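Local coordinates for protein endonuclease and methylase LlaGI (Lactococcus lactis, PDB 5FFJ) that probably recognises a specific DNA sequence, methylates adenine within it and couples a helicase-like ATPase to cleavage, as a Type ISP restriction-modification enzyme, at residues 1088-1093 with 1128-1134; 1178-1182 with 1237-1241; 1279-1284 with 1388-1392. All blocks are in the same frame, centred on the assembly; numbering follows the deposited sequence.

In the fold
Following the chain from the N terminus, all three contacts come late in the chain. They lie in series, and none encloses or crosses another. Contact 1 closes a loop of 34 residues and ties helix 1074-1096 to the chain leaving helix 1122-1129. Contact 2 then joins strand 1180-1184 to helix 1234-1243. Contact 3 spans the longest loop, 103 residues, and pairs helix 1270-1285 with helix 1377-1398 near the C terminus. Contact 1 stands apart, its centre about 41 Å from that of contact 2. Contacts 2 and 3 touch directly, through Y1241 of the one and H1284 of the other.

Contact 1 (1088-1093 with 1128-1134); sequences YNLEVD and AARREKT
Y1088 and V1092 sit one turn apart on helix 1074-1096 and face the chain that leaves helix 1122-1129. This is the tightly packed side. CE1 of Y1088 lies 4.1 Å from CB of A1128. The hydroxyl OH of Y1088 donates a hydrogen bond to the backbone O of E1132, 2.9 Å away and 25° out of the carbonyl plane. With CG anti to the backbone N (chi1 168°), the tyrosine ring leans across to this carbonyl. V1092 packs beside it. Its CG2 lies over one face of the Y1088 ring, toward the rim, and its CG1 is 3.9 Å from CG of K1133. F1159 meets the same ring from a nearby loop.

N1089 stands between the packed side and the open one. Its ND2 reaches T1134 O at 3.2 Å, on a lone pair in the carbonyl plane. In return T1134 N donates to N1089 OD1 at 3.3 Å. These two bonds fix which way the amide is turned.

The solvent side is looser. K1133 is exposed, and its extended chain passes N1089 and V1092 to end at D1093. NZ of K1133 forms a salt bridge to D1093 OD1 at 2.7 Å, with a weak second bond to OD2. Just before R1131, R1130 makes a long, weak ion pair with a DNA phosphate. Both segments lie in the Type ISP specificity region, which probably reads DNA.

The chemistry implies an irregular chain held by helix side chains. Y1088 and N1089 satisfy backbone atoms of E1132 and T1134, while the salt bridge adds a more exposed grip.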
loop_
_atom_site.group_PDB
_atom_site.type_symbol
_atom_site.label_atom_id
_atom_site.label_comp_id
_atom_site.label_asym_id
_atom_site.label_seq_id
_atom_site.Cartn_x
_atom_site.Cartn_y
_atom_site.Cartn_z
ATOM N N TYR A 1088 -25.823 -9.857 -4.790
ATOM C CA TYR A 1088 -25.606 -10.789 -3.691
ATOM C C TYR A 1088 -26.393 -12.079 -3.889
ATOM O O TYR A 1088 -25.864 -13.173 -3.695
ATOM C CB TYR A 1088 -25.986 -10.145 -2.357
ATOM C CG TYR A 1088 -26.048 -11.137 -1.221
ATOM C CD1 TYR A 1088 -24.887 -11.632 -0.643
ATOM C CD2 TYR A 1088 -27.266 -11.585 -0.734
ATOM C CE1 TYR A 1088 -24.939 -12.545 0.393
ATOM C CE2 TYR A 1088 -27.329 -12.495 0.301
ATOM C CZ TYR A 1088 -26.162 -12.973 0.861
ATOM O OH TYR A 1088 -26.218 -13.883 1.893
ATOM N N ASN A 1089 -27.659 -11.951 -4.275
ATOM C CA ASN A 1089 -28.509 -13.118 -4.472
ATOM C C ASN A 1089 -28.066 -13.959 -5.665
ATOM O O ASN A 1089 -28.460 -15.118 -5.791
ATOM C CB ASN A 1089 -29.968 -12.691 -4.647
ATOM C CG ASN A 1089 -30.580 -12.164 -3.363
ATOM O OD1 ASN A 1089 -30.128 -12.491 -2.266
ATOM N ND2 ASN A 1089 -31.618 -11.346 -3.493
ATOM N N LEU A 1090 -27.248 -13.378 -6.537
ATOM C CA LEU A 1090 -26.678 -14.124 -7.655
ATOM C C LEU A 1090 -25.502 -14.973 -7.185
ATOM O O LEU A 1090 -25.360 -16.128 -7.588
ATOM C CB LEU A 1090 -26.225 -13.183 -8.773
ATOM C CG LEU A 1090 -27.298 -12.528 -9.650
ATOM C CD1 LEU A 1090 -26.635 -11.789 -10.804
ATOM C CD2 LEU A 1090 -28.306 -13.541 -10.174
ATOM N N GLU A 1091 -24.656 -14.392 -6.337
ATOM C CA GLU A 1091 -23.540 -15.129 -5.758
ATOM C C GLU A 1091 -24.073 -16.337 -4.998
ATOM O O GLU A 1091 -23.484 -17.413 -5.036
ATOM C CB GLU A 1091 -22.714 -14.238 -4.826
ATOM C CG GLU A 1091 -22.064 -13.042 -5.508
ATOM C CD GLU A 1091 -21.038 -13.437 -6.555
ATOM O OE1 GLU A 1091 -20.341 -14.455 -6.359
ATOM O OE2 GLU A 1091 -20.932 -12.725 -7.576
ATOM N N VAL A 1092 -25.202 -16.153 -4.322
ATOM C CA VAL A 1092 -25.837 -17.235 -3.580
ATOM C C VAL A 1092 -26.336 -18.324 -4.527
ATOM O O VAL A 1092 -26.118 -19.512 -4.286
ATOM C CB VAL A 1092 -27.008 -16.707 -2.723
ATOM C CG1 VAL A 1092 -27.950 -17.836 -2.309
ATOM C CG2 VAL A 1092 -26.472 -15.984 -1.496
ATOM N N ASP A 1093 -27.010 -17.914 -5.599
ATOM C CA ASP A 1093 -27.491 -18.850 -6.609
ATOM C C ASP A 1093 -26.328 -19.643 -7.200
ATOM O O ASP A 1093 -26.471 -20.824 -7.517
ATOM C CB ASP A 1093 -28.245 -18.113 -7.722
ATOM C CG ASP A 1093 -29.679 -17.779 -7.342
ATOM O OD1 ASP A 1093 -30.302 -18.551 -6.585
ATOM O OD2 ASP A 1093 -30.189 -16.741 -7.816
ATOM N N ALA A 1128 -23.606 -15.940 3.373
ATOM C CA ALA A 1128 -23.264 -16.489 2.067
ATOM C C ALA A 1128 -22.672 -17.888 2.219
ATOM O O ALA A 1128 -22.695 -18.682 1.284
ATOM C CB ALA A 1128 -22.293 -15.577 1.343
ATOM N N ALA A 1129 -22.141 -18.183 3.402
ATOM C CA ALA A 1129 -21.670 -19.529 3.707
ATOM C C ALA A 1129 -22.873 -20.457 3.752
ATOM O O ALA A 1129 -22.840 -21.568 3.223
ATOM C CB ALA A 1129 -20.916 -19.554 5.018
ATOM N N ARG A 1130 -23.930 -19.991 4.405
ATOM C CA ARG A 1130 -25.244 -20.591 4.255
ATOM C C ARG A 1130 -25.823 -20.064 2.943
ATOM O O ARG A 1130 -25.228 -19.190 2.317
ATOM C CB ARG A 1130 -26.142 -20.248 5.448
ATOM C CG ARG A 1130 -25.575 -20.667 6.811
ATOM C CD ARG A 1130 -26.369 -20.065 7.962
ATOM N NE ARG A 1130 -26.218 -18.613 8.027
ATOM C CZ ARG A 1130 -26.791 -17.836 8.942
ATOM N NH1 ARG A 1130 -27.563 -18.365 9.882
ATOM N NH2 ARG A 1130 -26.591 -16.525 8.919
ATOM N N ARG A 1131 -26.956 -20.604 2.503
ATOM C CA ARG A 1131 -27.638 -20.072 1.324
ATOM C C ARG A 1131 -28.770 -19.155 1.769
ATOM O O ARG A 1131 -29.909 -19.594 1.954
ATOM C CB ARG A 1131 -28.173 -21.196 0.432
ATOM C CG ARG A 1131 -27.149 -22.279 0.095
ATOM C CD ARG A 1131 -25.778 -21.708 -0.262
ATOM N NE ARG A 1131 -24.864 -22.750 -0.727
ATOM C CZ ARG A 1131 -24.298 -23.662 0.059
ATOM N NH1 ARG A 1131 -24.551 -23.676 1.361
ATOM N NH2 ARG A 1131 -23.480 -24.569 -0.457
ATOM N N GLU A 1132 -28.439 -17.879 1.946
ATOM C CA GLU A 1132 -29.399 -16.883 2.403
ATOM C C GLU A 1132 -29.590 -15.771 1.391
ATOM O O GLU A 1132 -28.628 -15.129 0.972
ATOM C CB GLU A 1132 -28.955 -16.277 3.729
ATOM C CG GLU A 1132 -28.813 -17.289 4.851
ATOM C CD GLU A 1132 -29.262 -16.756 6.204
ATOM O OE1 GLU A 1132 -29.710 -15.590 6.291
ATOM O OE2 GLU A 1132 -29.168 -17.516 7.191
ATOM N N LYS A 1133 -30.843 -15.547 1.015
ATOM C CA LYS A 1133 -31.207 -14.446 0.137
ATOM C C LYS A 1133 -31.972 -13.383 0.915
ATOM O O LYS A 1133 -32.364 -13.609 2.062
ATOM C CB LYS A 1133 -32.051 -14.949 -1.034
ATOM C CG LYS A 1133 -31.315 -15.858 -2.004
ATOM C CD LYS A 1133 -32.084 -15.957 -3.311
ATOM C CE LYS A 1133 -31.398 -16.851 -4.322
ATOM N NZ LYS A 1133 -32.130 -16.830 -5.619
ATOM N N THR A 1134 -32.177 -12.228 0.286
ATOM C CA THR A 1134 -32.954 -11.153 0.889
ATOM C C THR A 1134 -33.966 -10.545 -0.061
ATOM O O THR A 1134 -33.825 -10.624 -1.282
ATOM C CB THR A 1134 -32.059 -10.007 1.375
ATOM O OG1 THR A 1134 -31.239 -9.551 0.295
ATOM C CG2 THR A 1134 -31.189 -10.464 2.486
#

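Contact 2 (1178-1182 with 1237-1241); sequences NLLIN and FYYVY
I1181 meets the face of the F1237 ring in a CH-pi contact. CD1 of I1181 lies 3.8 Å from the centroid of the F1237 ring and 21° off the ring normal, somewhat toward the rim. The two side chains come from opposite directions, one from the strand and one from the helix. F1237 has CG anti to its own backbone N (chi1 -173°), which sends the ring out toward the strand.

Plain apolar packing makes up the rest. I1181 divides its two branches between two aromatic residues. CG1 and CD1 go to F1237, whereas CG2 of I1181 touches CD1 of Y1241 at 3.6 Å. L1179, two residues earlier on the same side of the chain, adds CB against CZ of F1237 at 4.1 Å. CD1 of L1179 lies 4.4 Å from CZ of Y1238, and these two side chains cross at about a right angle. An alanine in place of I1181 would probably open a gap between the rings of F1237 and Y1241 and leave the F1237 face without its CH-pi partner.

No hydrogen bond crosses between the two segments. The OH of Y1241 bonds to I1196 N and probably to ND1 of H1284, so the ring that packs on I1181 is also held at its far end.

Both segments belong to the Type ISP C-terminal specificity region, probably concerned with DNA recognition. The strand is an inner one of a small antiparallel sheet. I1181 pairs with L1213 of strand 1210-1214, and N1182 with L1195 of strand 1194-1197. Helix 1234-1243 packs on one side of this sheet, and helix 1270-1285 adjoins both segments, with L1285 against L1179 and S1281 against Y1238.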
loop_
_atom_site.group_PDB
_atom_site.type_symbol
_atom_site.label_atom_id
_atom_site.label_comp_id
_atom_site.label_asym_id
_atom_site.label_seq_id
_atom_site.Cartn_x
_atom_site.Cartn_y
_atom_site.Cartn_z
ATOM N N ASN A 1178 -38.576 9.940 18.561
ATOM C CA ASN A 1178 -37.701 9.798 19.717
ATOM C C ASN A 1178 -36.673 10.926 19.791
ATOM O O ASN A 1178 -36.367 11.569 18.784
ATOM C CB ASN A 1178 -36.989 8.444 19.670
ATOM C CG ASN A 1178 -36.697 7.885 21.049
ATOM O OD1 ASN A 1178 -36.606 8.627 22.028
ATOM N ND2 ASN A 1178 -36.545 6.566 21.131
ATOM N N LEU A 1179 -36.161 11.165 20.996
ATOM C CA LEU A 1179 -35.045 12.081 21.210
ATOM C C LEU A 1179 -33.864 11.319 21.792
ATOM O O LEU A 1179 -34.022 10.591 22.773
ATOM C CB LEU A 1179 -35.429 13.217 22.162
ATOM C CG LEU A 1179 -36.411 14.296 21.703
ATOM C CD1 LEU A 1179 -36.528 15.343 22.796
ATOM C CD2 LEU A 1179 -35.978 14.935 20.392
ATOM N N LEU A 1180 -32.690 11.475 21.187
ATOM C CA LEU A 1180 -31.472 10.916 21.758
ATOM C C LEU A 1180 -30.356 11.953 21.803
ATOM O O LEU A 1180 -30.195 12.764 20.891
ATOM C CB LEU A 1180 -31.026 9.668 20.983
ATOM C CG LEU A 1180 -31.059 9.645 19.454
ATOM C CD1 LEU A 1180 -29.845 10.315 18.857
ATOM C CD2 LEU A 1180 -31.137 8.209 18.976
ATOM N N ILE A 1181 -29.607 11.929 22.901
ATOM C CA ILE A 1181 -28.466 12.811 23.090
ATOM C C ILE A 1181 -27.196 12.093 22.667
ATOM O O ILE A 1181 -26.669 11.271 23.415
ATOM C CB ILE A 1181 -28.328 13.259 24.558
ATOM C CG1 ILE A 1181 -29.615 13.938 25.025
ATOM C CG2 ILE A 1181 -27.138 14.199 24.722
ATOM C CD1 ILE A 1181 -29.645 14.235 26.505
ATOM N N ASN A 1182 -26.707 12.389 21.469
ATOM C CA ASN A 1182 -25.436 11.827 21.036
ATOM C C ASN A 1182 -24.282 12.443 21.815
ATOM O O ASN A 1182 -24.295 13.637 22.119
ATOM C CB ASN A 1182 -25.218 12.036 19.538
ATOM C CG ASN A 1182 -26.256 11.330 18.693
ATOM O OD1 ASN A 1182 -26.318 10.101 18.663
ATOM N ND2 ASN A 1182 -27.070 12.104 17.987
ATOM N N PHE A 1237 -34.025 15.038 31.551
ATOM C CA PHE A 1237 -33.418 14.832 30.241
ATOM C C PHE A 1237 -32.654 16.069 29.783
ATOM O O PHE A 1237 -31.482 15.985 29.415
ATOM C CB PHE A 1237 -34.493 14.468 29.214
ATOM C CG PHE A 1237 -33.947 14.082 27.870
ATOM C CD1 PHE A 1237 -33.447 12.810 27.653
ATOM C CD2 PHE A 1237 -33.944 14.986 26.820
ATOM C CE1 PHE A 1237 -32.949 12.448 26.417
ATOM C CE2 PHE A 1237 -33.448 14.628 25.582
ATOM C CZ PHE A 1237 -32.953 13.358 25.378
ATOM N N TYR A 1238 -33.319 17.219 29.809
ATOM C CA TYR A 1238 -32.697 18.457 29.361
ATOM C C TYR A 1238 -31.671 18.969 30.369
ATOM O O TYR A 1238 -30.749 19.697 30.000
ATOM C CB TYR A 1238 -33.761 19.523 29.092
ATOM C CG TYR A 1238 -34.676 19.160 27.944
ATOM C CD1 TYR A 1238 -34.167 18.967 26.667
ATOM C CD2 TYR A 1238 -36.041 19.006 28.135
ATOM C CE1 TYR A 1238 -34.992 18.630 25.613
ATOM C CE2 TYR A 1238 -36.874 18.668 27.085
ATOM C CZ TYR A 1238 -36.343 18.482 25.827
ATOM O OH TYR A 1238 -37.165 18.147 24.776
ATOM N N TYR A 1239 -31.820 18.584 31.634
ATOM C CA TYR A 1239 -30.817 18.925 32.636
ATOM C C TYR A 1239 -29.473 18.310 32.279
ATOM O O TYR A 1239 -28.438 18.966 32.376
ATOM C CB TYR A 1239 -31.226 18.454 34.028
ATOM C CG TYR A 1239 -30.077 18.513 35.004
ATOM C CD1 TYR A 1239 -29.503 19.728 35.352
ATOM C CD2 TYR A 1239 -29.552 17.356 35.564
ATOM C CE1 TYR A 1239 -28.444 19.792 36.232
ATOM C CE2 TYR A 1239 -28.493 17.410 36.450
ATOM C CZ TYR A 1239 -27.945 18.632 36.783
ATOM O OH TYR A 1239 -26.892 18.698 37.666
ATOM N N VAL A 1240 -29.497 17.041 31.885
ATOM C CA VAL A 1240 -28.289 16.358 31.452
ATOM C C VAL A 1240 -27.672 17.115 30.283
ATOM O O VAL A 1240 -26.475 17.394 30.277
ATOM C CB VAL A 1240 -28.577 14.903 31.033
ATOM C CG1 VAL A 1240 -27.337 14.255 30.429
ATOM C CG2 VAL A 1240 -29.069 14.098 32.225
ATOM N N TYR A 1241 -28.505 17.454 29.304
ATOM C CA TYR A 1241 -28.037 18.138 28.105
ATOM C C TYR A 1241 -27.440 19.496 28.451
ATOM O O TYR A 1241 -26.484 19.943 27.820
ATOM C CB TYR A 1241 -29.180 18.307 27.101
ATOM C CG TYR A 1241 -28.708 18.545 25.685
ATOM C CD1 TYR A 1241 -27.827 17.665 25.072
ATOM C CD2 TYR A 1241 -29.152 19.640 24.954
ATOM C CE1 TYR A 1241 -27.393 17.871 23.781
ATOM C CE2 TYR A 1241 -28.722 19.854 23.656
ATOM C CZ TYR A 1241 -27.847 18.965 23.076
ATOM O OH TYR A 1241 -27.421 19.181 21.789
#

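Contact 3 (1279-1284 with 1388-1392); sequences KLSDLH and VSMRT
H1284 NE2 donates a hydrogen bond to T1392 OG1 at 3.0 Å, with an N-H...O angle of 159°. The oxygen lies almost in the imidazole plane, at the ring edge. ND1 of H1284 has its own probable bond, to Y1241 OH, so both ring nitrogens are engaged. The threonine hydroxyl also donates to V1388 O, one turn back on its own helix, although that bond is modelled doubtfully short.

L1283 carries most of the apolar packing. Its CG is anti to the backbone N (chi1 -174°), and CD2 drops between residues of the other helix. CD2 of L1283 lies 4.0 Å from V1388 CG1 and 3.5 Å from R1391 CG. L1280 CD2 meets T1392 CG2 at 3.6 Å, and V1388 CG1 touches H1284 CD2 at the ring edge.

At the exposed margin, K1279 NZ and R1391 NH1 are like charges 4.5 Å apart. R1391 also has a salt bridge to E1394, which probably eases this.

The two segments form an antiparallel helix pair, at 176°, with their axes 10.4 Å apart. Segment 1279-1284 belongs to the specificity region. L1280 touches both T1392 of helix 1377-1398 and Y1241 of helix 1234-1243, and H1284 also touches strand 1194-1197.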
loop_
_atom_site.group_PDB
_atom_site.type_symbol
_atom_site.label_atom_id
_atom_site.label_comp_id
_atom_site.label_asym_id
_atom_site.label_seq_id
_atom_site.Cartn_x
_atom_site.Cartn_y
_atom_site.Cartn_z
ATOM N N LYS A 1279 -33.426 25.220 25.603
ATOM C CA LYS A 1279 -33.138 26.159 24.524
ATOM C C LYS A 1279 -32.122 25.575 23.551
ATOM O O LYS A 1279 -32.324 25.614 22.335
ATOM C CB LYS A 1279 -32.624 27.484 25.084
ATOM C CG LYS A 1279 -33.634 28.221 25.946
ATOM C CD LYS A 1279 -33.087 29.555 26.414
ATOM C CE LYS A 1279 -34.089 30.289 27.284
ATOM N NZ LYS A 1279 -33.609 31.648 27.649
ATOM N N LEU A 1280 -31.034 25.039 24.095
ATOM C CA LEU A 1280 -30.009 24.394 23.284
ATOM C C LEU A 1280 -30.614 23.301 22.411
ATOM O O LEU A 1280 -30.327 23.223 21.214
ATOM C CB LEU A 1280 -28.917 23.805 24.176
ATOM C CG LEU A 1280 -27.916 24.802 24.757
ATOM C CD1 LEU A 1280 -27.130 24.160 25.884
ATOM C CD2 LEU A 1280 -26.976 25.295 23.674
ATOM N N SER A 1281 -31.451 22.464 23.015
ATOM C CA SER A 1281 -32.128 21.399 22.286
ATOM C C SER A 1281 -33.012 21.977 21.191
ATOM O O SER A 1281 -32.972 21.525 20.048
ATOM C CB SER A 1281 -32.970 20.545 23.233
ATOM O OG SER A 1281 -33.730 19.592 22.508
ATOM N N ASP A 1282 -33.808 22.977 21.554
ATOM C CA ASP A 1282 -34.716 23.622 20.616
ATOM C C ASP A 1282 -33.939 24.180 19.431
ATOM O O ASP A 1282 -34.391 24.113 18.288
ATOM C CB ASP A 1282 -35.497 24.740 21.309
ATOM C CG ASP A 1282 -36.876 24.941 20.714
ATOM O OD1 ASP A 1282 -37.787 24.156 21.050
ATOM O OD2 ASP A 1282 -37.049 25.888 19.917
ATOM N N LEU A 1283 -32.761 24.721 19.719
ATOM C CA LEU A 1283 -31.902 25.306 18.695
ATOM C C LEU A 1283 -31.286 24.245 17.788
ATOM O O LEU A 1283 -31.254 24.402 16.567
ATOM C CB LEU A 1283 -30.788 26.124 19.351
ATOM C CG LEU A 1283 -29.889 26.907 18.395
ATOM C CD1 LEU A 1283 -30.637 28.096 17.809
ATOM C CD2 LEU A 1283 -28.623 27.356 19.104
ATOM N N HIS A 1284 -30.795 23.169 18.394
ATOM C CA HIS A 1284 -30.047 22.152 17.665
ATOM C C HIS A 1284 -30.945 21.213 16.867
ATOM O O HIS A 1284 -30.479 20.524 15.960
ATOM C CB HIS A 1284 -29.187 21.345 18.637
ATOM C CG HIS A 1284 -28.120 22.155 19.303
ATOM N ND1 HIS A 1284 -27.516 21.770 20.481
ATOM C CD2 HIS A 1284 -27.551 23.333 18.957
ATOM C CE1 HIS A 1284 -26.621 22.675 20.830
ATOM N NE2 HIS A 1284 -26.621 23.634 19.923
ATOM N N VAL A 1388 -26.787 29.215 14.670
ATOM C CA VAL A 1388 -26.839 28.153 15.665
ATOM C C VAL A 1388 -25.541 28.161 16.462
ATOM O O VAL A 1388 -25.552 28.053 17.687
ATOM C CB VAL A 1388 -27.046 26.767 15.020
ATOM C CG1 VAL A 1388 -26.765 25.648 16.026
ATOM C CG2 VAL A 1388 -28.457 26.641 14.469
ATOM N N SER A 1389 -24.424 28.284 15.750
ATOM C CA SER A 1389 -23.112 28.384 16.378
ATOM C C SER A 1389 -23.024 29.585 17.319
ATOM O O SER A 1389 -22.628 29.447 18.478
ATOM C CB SER A 1389 -22.022 28.479 15.310
ATOM O OG SER A 1389 -21.671 27.199 14.815
ATOM N N MET A 1390 -23.388 30.760 16.816
ATOM C CA MET A 1390 -23.341 31.981 17.615
ATOM C C MET A 1390 -24.265 31.878 18.820
ATOM O O MET A 1390 -23.904 32.270 19.930
ATOM C CB MET A 1390 -23.731 33.195 16.770
ATOM C CG MET A 1390 -22.741 33.528 15.670
ATOM S SD MET A 1390 -21.129 34.035 16.294
ATOM C CE MET A 1390 -21.543 35.570 17.122
ATOM N N ARG A 1391 -25.462 31.346 18.594
ATOM C CA ARG A 1391 -26.458 31.241 19.652
ATOM C C ARG A 1391 -26.045 30.233 20.721
ATOM O O ARG A 1391 -26.277 30.458 21.908
ATOM C CB ARG A 1391 -27.819 30.855 19.065
ATOM C CG ARG A 1391 -28.928 30.683 20.097
ATOM C CD ARG A 1391 -29.144 31.951 20.908
ATOM N NE ARG A 1391 -30.198 31.794 21.905
ATOM C CZ ARG A 1391 -30.413 32.642 22.905
ATOM N NH1 ARG A 1391 -31.397 32.417 23.765
ATOM N NH2 ARG A 1391 -29.644 33.712 23.052
ATOM N N THR A 1392 -25.434 29.128 20.301
ATOM C CA THR A 1392 -25.042 28.073 21.230
ATOM C C THR A 1392 -24.013 28.587 22.229
ATOM O O THR A 1392 -24.117 28.334 23.430
ATOM C CB THR A 1392 -24.462 26.855 20.486
ATOM O OG1 THR A 1392 -25.411 26.379 19.526
ATOM C CG2 THR A 1392 -24.137 25.730 21.453
#